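Local coordinates for SCO1/SenC family lipoprotein (PDB 4HDE) that probably acts as a membrane-tethered, thioredoxin-like accessory protein in assembling the copper centre of cytochrome c oxidase, at residues E65-Q70 and D160-M165; V34-F39 and T135-I140. One frame throughout, in Å; residues are numbered along the deposited sequence.

Contact 1. Residues E65-Q70 and D160-M165; sequences EKLDVQ and DIIRDM
Leu67 meets two residues of helix 158-169 at once: its CD1 lies 3.8 Å from Met165 CB and 4.0 Å from Ile162 CD1, so one methyl touches both side chains, three residues apart on the helix. Its other branch turns to the backbone, CD2 coming 4.0 Å from Met165 O. The first torsion explains this reach: with chi1 at -72°, CG stands anti to the carbonyl carbon, and the fork opens toward the helix.

Met165, a selenomethionine, runs straight out beyond CG (chi2 168°, chi3 167°) and carries its end past Leu67 to Val69. Along the way SE passes 4.1 Å from Leu67 CD1, and the terminal CE ends 4.1 Å from Val69 CG2, the two side chains crossing at about a right angle. Ile162 divides its work: CD1 faces Leu67, whereas CG2 touches the bent chain of Glu65, 3.9 Å from OE2. That carboxylate has its polar partner in Lys166, which binds OE1 in a salt bridge, so against Ile162 the Glu65 atoms OE2 and CG make plain van der Waals contact. No hydrogen bond joins the two segments; the 245 Å² buried between them is mainly aliphatic.

Lys66, with positive phi, ends helix 48-64 in a Schellman motif, and the chain then passes Leu67 and Val69 along helix 158-169 before entering strand 70-75. The contact thus joins the exit of one helix to the flank of another, and Val69 also touches Val34. Helix 158-169 packs in turn on the central sheet: Met165 lies on Leu139 of strand 136-140, and Asp164 OD2 is hydrogen-bonded to Tyr150 OH of strand 146-151.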
loop_
_atom_site.group_PDB
_atom_site.type_symbol
_atom_site.label_atom_id
_atom_site.label_comp_id
_atom_site.label_asym_id
_atom_site.label_seq_id
_atom_site.Cartn_x
_atom_site.Cartn_y
_atom_site.Cartn_z
ATOM N N GLU A 65 -10.559 11.407 -11.952
ATOM C CA GLU A 65 -9.977 12.743 -11.840
ATOM C C GLU A 65 -8.755 12.939 -12.741
ATOM O O GLU A 65 -8.154 14.012 -12.741
ATOM C CB GLU A 65 -9.579 13.022 -10.389
ATOM C CG GLU A 65 -10.743 13.077 -9.407
ATOM C CD GLU A 65 -11.371 14.450 -9.316
ATOM O OE1 GLU A 65 -11.057 15.313 -10.167
ATOM O OE2 GLU A 65 -12.180 14.672 -8.388
ATOM N N LYS A 66 -8.379 11.903 -13.486
ATOM C CA LYS A 66 -7.206 11.951 -14.369
ATOM C C LYS A 66 -5.907 12.126 -13.584
ATOM O O LYS A 66 -4.918 12.660 -14.095
ATOM C CB LYS A 66 -7.373 13.006 -15.464
ATOM C CG LYS A 66 -8.588 12.755 -16.353
ATOM C CD LYS A 66 -8.645 13.737 -17.515
ATOM C CE LYS A 66 -9.939 13.588 -18.307
ATOM N NZ LYS A 66 -10.052 14.603 -19.392
ATOM N N LEU A 67 -5.919 11.661 -12.343
ATOM C CA LEU A 67 -4.719 11.617 -11.536
ATOM C C LEU A 67 -3.956 10.360 -11.881
ATOM O O LEU A 67 -4.527 9.274 -11.964
ATOM C CB LEU A 67 -5.057 11.642 -10.046
ATOM C CG LEU A 67 -5.556 12.999 -9.548
ATOM C CD1 LEU A 67 -6.305 12.853 -8.230
ATOM C CD2 LEU A 67 -4.414 14.001 -9.420
ATOM N N ASP A 68 -2.663 10.531 -12.097
ATOM C CA ASP A 68 -1.768 9.451 -12.463
ATOM C C ASP A 68 -1.023 9.071 -11.199
ATOM O O ASP A 68 -0.089 9.768 -10.804
ATOM C CB ASP A 68 -0.798 9.966 -13.524
ATOM C CG ASP A 68 0.039 8.874 -14.136
ATOM O OD1 ASP A 68 0.042 7.743 -13.610
ATOM O OD2 ASP A 68 0.702 9.156 -15.152
ATOM N N VAL A 69 -1.457 7.987 -10.557
ATOM C CA VAL A 69 -0.870 7.554 -9.299
ATOM C C VAL A 69 -0.705 6.035 -9.303
ATOM O O VAL A 69 -1.287 5.338 -10.134
ATOM C CB VAL A 69 -1.746 7.978 -8.110
ATOM C CG1 VAL A 69 -1.889 9.505 -8.076
ATOM C CG2 VAL A 69 -3.112 7.321 -8.205
ATOM N N GLN A 70 0.094 5.538 -8.360
ATOM C CA GLN A 70 0.317 4.102 -8.187
ATOM C C GLN A 70 -0.207 3.645 -6.835
ATOM O O GLN A 70 -0.266 4.414 -5.879
ATOM C CB GLN A 70 1.813 3.784 -8.248
ATOM C CG GLN A 70 2.452 4.111 -9.583
ATOM C CD GLN A 70 1.983 3.199 -10.695
ATOM O OE1 GLN A 70 1.874 1.980 -10.519
ATOM N NE2 GLN A 70 1.719 3.780 -11.861
ATOM N N ASP A 160 -10.296 14.114 0.821
ATOM C CA ASP A 160 -9.017 14.609 1.346
ATOM C C ASP A 160 -7.843 14.037 0.559
ATOM O O ASP A 160 -6.907 14.753 0.194
ATOM C CB ASP A 160 -8.839 14.204 2.819
ATOM C CG ASP A 160 -9.590 15.101 3.795
ATOM O OD1 ASP A 160 -10.365 15.971 3.361
ATOM O OD2 ASP A 160 -9.404 14.917 5.023
ATOM N N ILE A 161 -7.872 12.729 0.336
ATOM C CA ILE A 161 -6.793 12.068 -0.391
ATOM C C ILE A 161 -6.682 12.593 -1.817
ATOM O O ILE A 161 -5.584 12.917 -2.275
ATOM C CB ILE A 161 -6.964 10.539 -0.394
ATOM C CG1 ILE A 161 -7.038 10.020 1.050
ATOM C CG2 ILE A 161 -5.798 9.893 -1.147
ATOM C CD1 ILE A 161 -7.367 8.545 1.172
ATOM N N ILE A 162 -7.812 12.702 -2.504
ATOM C CA ILE A 162 -7.841 13.245 -3.854
ATOM C C ILE A 162 -7.271 14.671 -3.885
ATOM O O ILE A 162 -6.485 15.018 -4.773
ATOM C CB ILE A 162 -9.277 13.217 -4.420
ATOM C CG1 ILE A 162 -9.718 11.776 -4.692
ATOM C CG2 ILE A 162 -9.379 14.055 -5.683
ATOM C CD1 ILE A 162 -8.940 11.094 -5.800
ATOM N N ARG A 163 -7.685 15.499 -2.925
ATOM C CA ARG A 163 -7.190 16.873 -2.807
ATOM C C ARG A 163 -5.666 16.885 -2.687
ATOM O O ARG A 163 -4.975 17.661 -3.358
ATOM C CB ARG A 163 -7.832 17.551 -1.582
ATOM C CG ARG A 163 -7.255 18.914 -1.188
ATOM C CD ARG A 163 -7.540 19.232 0.289
ATOM N NE ARG A 163 -6.889 18.268 1.171
ATOM C CZ ARG A 163 -7.261 18.015 2.422
ATOM N NH1 ARG A 163 -6.606 17.104 3.135
ATOM N NH2 ARG A 163 -8.294 18.657 2.958
ATOM N N ASP A 164 -5.151 16.038 -1.813
ATOM C CA ASP A 164 -3.709 15.971 -1.597
ATOM C C ASP A 164 -2.954 15.473 -2.840
ATOM O O ASP A 164 -1.867 15.977 -3.161
ATOM C CB ASP A 164 -3.395 15.108 -0.369
ATOM C CG ASP A 164 -3.898 15.725 0.934
ATOM O OD1 ASP A 164 -4.136 16.945 0.985
ATOM O OD2 ASP A 164 -4.042 14.981 1.935
HETATM N N MSE A 165 -3.520 14.491 -3.536
HETATM C CA MSE A 165 -2.953 14.050 -4.806
HETATM C C MSE A 165 -2.903 15.181 -5.814
HETATM O O MSE A 165 -1.914 15.329 -6.539
HETATM C CB MSE A 165 -3.765 12.896 -5.384
HETATM C CG MSE A 165 -3.595 11.581 -4.683
HETATM SE SE MSE A 165 -4.949 10.333 -5.275
HETATM C CE MSE A 165 -4.175 8.733 -4.524
#

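Contact 2. Residues V34-F39 and T135-I140; sequences VWVADF and TSFYLI
Ile140 and Trp35 form a hydrogen-bonded pair between antiparallel neighbours in the central mixed sheet of this thioredoxin-like fold. Their backbones exchange two bonds: Trp35 N donates to Ile140 O, and the return bond from Ile140 N to Trp35 O is 2.8 Å long and nearly straight, 168° at the hydrogen. Ile140, with 103 Å² buried, lies against the indole. Its CD1 stands 3.7 Å from the centroid of the six-membered ring and 6° off the normal, a CH-pi contact over the face, while CG2 approaches the pyrrole part, 3.3 Å from NE1. Trp35 turns its ring over this neighbour because chi1 of 56° sets CG between the backbone N and the carbonyl carbon.

Tyr138 pairs with Ala37 through a second reciprocal set of bonds, and the edge of its ring lies near Ala37 O. Phe119 meets the same tyrosine ring edge-to-face. Trp35, Ala37, Tyr138 and Ile140 share one face; the opposite face carries Val36 and Leu139, covered by helix 158-169 through Met165 and Leu168. Beyond the direct pairing, water 1 links the strands, accepting from Phe39 N at 2.9 Å and donating to Ser136 O at 2.7 Å.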
loop_
_atom_site.group_PDB
_atom_site.type_symbol
_atom_site.label_atom_id
_atom_site.label_comp_id
_atom_site.label_asym_id
_atom_site.label_seq_id
_atom_site.Cartn_x
_atom_site.Cartn_y
_atom_site.Cartn_z
ATOM N N VAL A 34 3.713 9.467 -7.728
ATOM C CA VAL A 34 2.918 9.609 -6.520
ATOM C C VAL A 34 2.294 8.247 -6.272
ATOM O O VAL A 34 1.723 7.638 -7.188
ATOM C CB VAL A 34 1.823 10.682 -6.717
ATOM C CG1 VAL A 34 0.862 10.735 -5.518
ATOM C CG2 VAL A 34 2.463 12.045 -6.951
ATOM N N TRP A 35 2.417 7.744 -5.050
ATOM C CA TRP A 35 1.840 6.446 -4.752
ATOM C C TRP A 35 1.225 6.344 -3.369
ATOM O O TRP A 35 1.497 7.144 -2.481
ATOM C CB TRP A 35 2.831 5.307 -5.023
ATOM C CG TRP A 35 4.175 5.339 -4.332
ATOM C CD1 TRP A 35 5.204 6.196 -4.576
ATOM C CD2 TRP A 35 4.657 4.408 -3.349
ATOM N NE1 TRP A 35 6.294 5.868 -3.797
ATOM C CE2 TRP A 35 5.978 4.776 -3.034
ATOM C CE3 TRP A 35 4.093 3.302 -2.706
ATOM C CZ2 TRP A 35 6.747 4.085 -2.094
ATOM C CZ3 TRP A 35 4.866 2.609 -1.775
ATOM C CH2 TRP A 35 6.172 3.008 -1.476
ATOM N N VAL A 36 0.331 5.372 -3.238
ATOM C CA VAL A 36 -0.369 5.120 -1.990
ATOM C C VAL A 36 -0.053 3.706 -1.548
ATOM O O VAL A 36 -0.143 2.769 -2.343
ATOM C CB VAL A 36 -1.881 5.261 -2.175
ATOM C CG1 VAL A 36 -2.605 5.048 -0.861
ATOM C CG2 VAL A 36 -2.214 6.635 -2.740
ATOM N N ALA A 37 0.332 3.558 -0.285
ATOM C CA ALA A 37 0.718 2.258 0.268
ATOM C C ALA A 37 -0.232 1.799 1.379
ATOM O O ALA A 37 -0.730 2.609 2.174
ATOM C CB ALA A 37 2.130 2.322 0.806
ATOM N N ASP A 38 -0.477 0.490 1.429
ATOM C CA ASP A 38 -1.032 -0.127 2.621
ATOM C C ASP A 38 -0.347 -1.466 2.913
ATOM O O ASP A 38 0.469 -1.943 2.117
ATOM C CB ASP A 38 -2.570 -0.223 2.557
ATOM C CG ASP A 38 -3.075 -1.267 1.575
ATOM O OD1 ASP A 38 -2.297 -1.774 0.748
ATOM O OD2 ASP A 38 -4.301 -1.576 1.613
ATOM N N PHE A 39 -0.688 -2.039 4.066
ATOM C CA PHE A 39 -0.178 -3.332 4.531
ATOM C C PHE A 39 -1.362 -4.262 4.743
ATOM O O PHE A 39 -2.364 -3.863 5.330
ATOM C CB PHE A 39 0.604 -3.152 5.833
ATOM C CG PHE A 39 1.903 -2.423 5.652
ATOM C CD1 PHE A 39 3.084 -3.128 5.496
ATOM C CD2 PHE A 39 1.948 -1.035 5.621
ATOM C CE1 PHE A 39 4.295 -2.466 5.316
ATOM C CE2 PHE A 39 3.160 -0.369 5.441
ATOM C CZ PHE A 39 4.331 -1.090 5.285
ATOM N N THR A 135 -3.488 -0.242 9.714
ATOM C CA THR A 135 -4.617 -0.190 8.789
ATOM C C THR A 135 -4.683 1.121 8.009
ATOM O O THR A 135 -5.712 1.442 7.401
ATOM C CB THR A 135 -5.944 -0.396 9.534
ATOM O OG1 THR A 135 -6.040 0.566 10.583
ATOM C CG2 THR A 135 -6.014 -1.798 10.134
ATOM N N SER A 136 -3.605 1.889 8.022
ATOM C CA SER A 136 -3.613 3.181 7.330
ATOM C C SER A 136 -3.312 3.058 5.840
ATOM O O SER A 136 -2.735 2.067 5.382
ATOM C CB SER A 136 -2.579 4.128 7.945
ATOM O OG SER A 136 -2.877 4.412 9.298
ATOM N N PHE A 137 -3.703 4.085 5.090
ATOM C CA PHE A 137 -3.183 4.318 3.749
ATOM C C PHE A 137 -2.159 5.453 3.860
ATOM O O PHE A 137 -2.394 6.428 4.568
ATOM C CB PHE A 137 -4.288 4.776 2.790
ATOM C CG PHE A 137 -5.331 3.725 2.456
ATOM C CD1 PHE A 137 -5.163 2.376 2.778
ATOM C CD2 PHE A 137 -6.478 4.108 1.765
ATOM C CE1 PHE A 137 -6.147 1.441 2.448
ATOM C CE2 PHE A 137 -7.456 3.186 1.431
ATOM C CZ PHE A 137 -7.291 1.855 1.764
ATOM N N TYR A 138 -1.048 5.336 3.148
ATOM C CA TYR A 138 0.007 6.342 3.163
ATOM C C TYR A 138 0.218 6.924 1.781
ATOM O O TYR A 138 0.341 6.183 0.809
ATOM C CB TYR A 138 1.320 5.716 3.636
ATOM C CG TYR A 138 1.227 5.077 4.994
ATOM C CD1 TYR A 138 1.469 5.808 6.148
ATOM C CD2 TYR A 138 0.892 3.741 5.124
ATOM C CE1 TYR A 138 1.385 5.213 7.400
ATOM C CE2 TYR A 138 0.800 3.143 6.365
ATOM C CZ TYR A 138 1.044 3.880 7.491
ATOM O OH TYR A 138 0.955 3.275 8.727
ATOM N N LEU A 139 0.281 8.248 1.701
ATOM C CA LEU A 139 0.544 8.942 0.446
ATOM C C LEU A 139 2.017 9.317 0.387
ATOM O O LEU A 139 2.518 10.020 1.268
ATOM C CB LEU A 139 -0.330 10.193 0.326
ATOM C CG LEU A 139 -0.160 11.026 -0.943
ATOM C CD1 LEU A 139 -0.599 10.236 -2.159
ATOM C CD2 LEU A 139 -0.955 12.322 -0.822
ATOM N N ILE A 140 2.691 8.858 -0.664
ATOM C CA ILE A 140 4.123 9.069 -0.852
ATOM C C ILE A 140 4.332 9.931 -2.096
ATOM O O ILE A 140 3.711 9.695 -3.135
ATOM C CB ILE A 140 4.866 7.717 -0.981
ATOM C CG1 ILE A 140 4.719 6.911 0.312
ATOM C CG2 ILE A 140 6.336 7.917 -1.244
ATOM C CD1 ILE A 140 3.809 5.719 0.203
HETATM O O HOH W 1 -1.649 -0.302 6.134
#

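In the fold
The centres of contacts 1 and 2 lie about 12 Å apart, and the two touch directly. Their segments alternate along the chain, 34-39, 65-70, 135-140, 160-165, so the contacts interlock. Strand 35-40 sits between strand 70-75, its parallel partner, and strand 136-140, its antiparallel one; Gln70, where contact 1 enters the sheet, probably exchanges backbone hydrogen bonds with Val34 and Val36. Contact 2 has its centre about 5 Å from the geometric centre of the whole chain, contact 1 about 15 Å. Met165 CE, 3.4 Å from Val36 CG2, bridges them, tying the C-terminal helix 158-169 to the sheet's central strand.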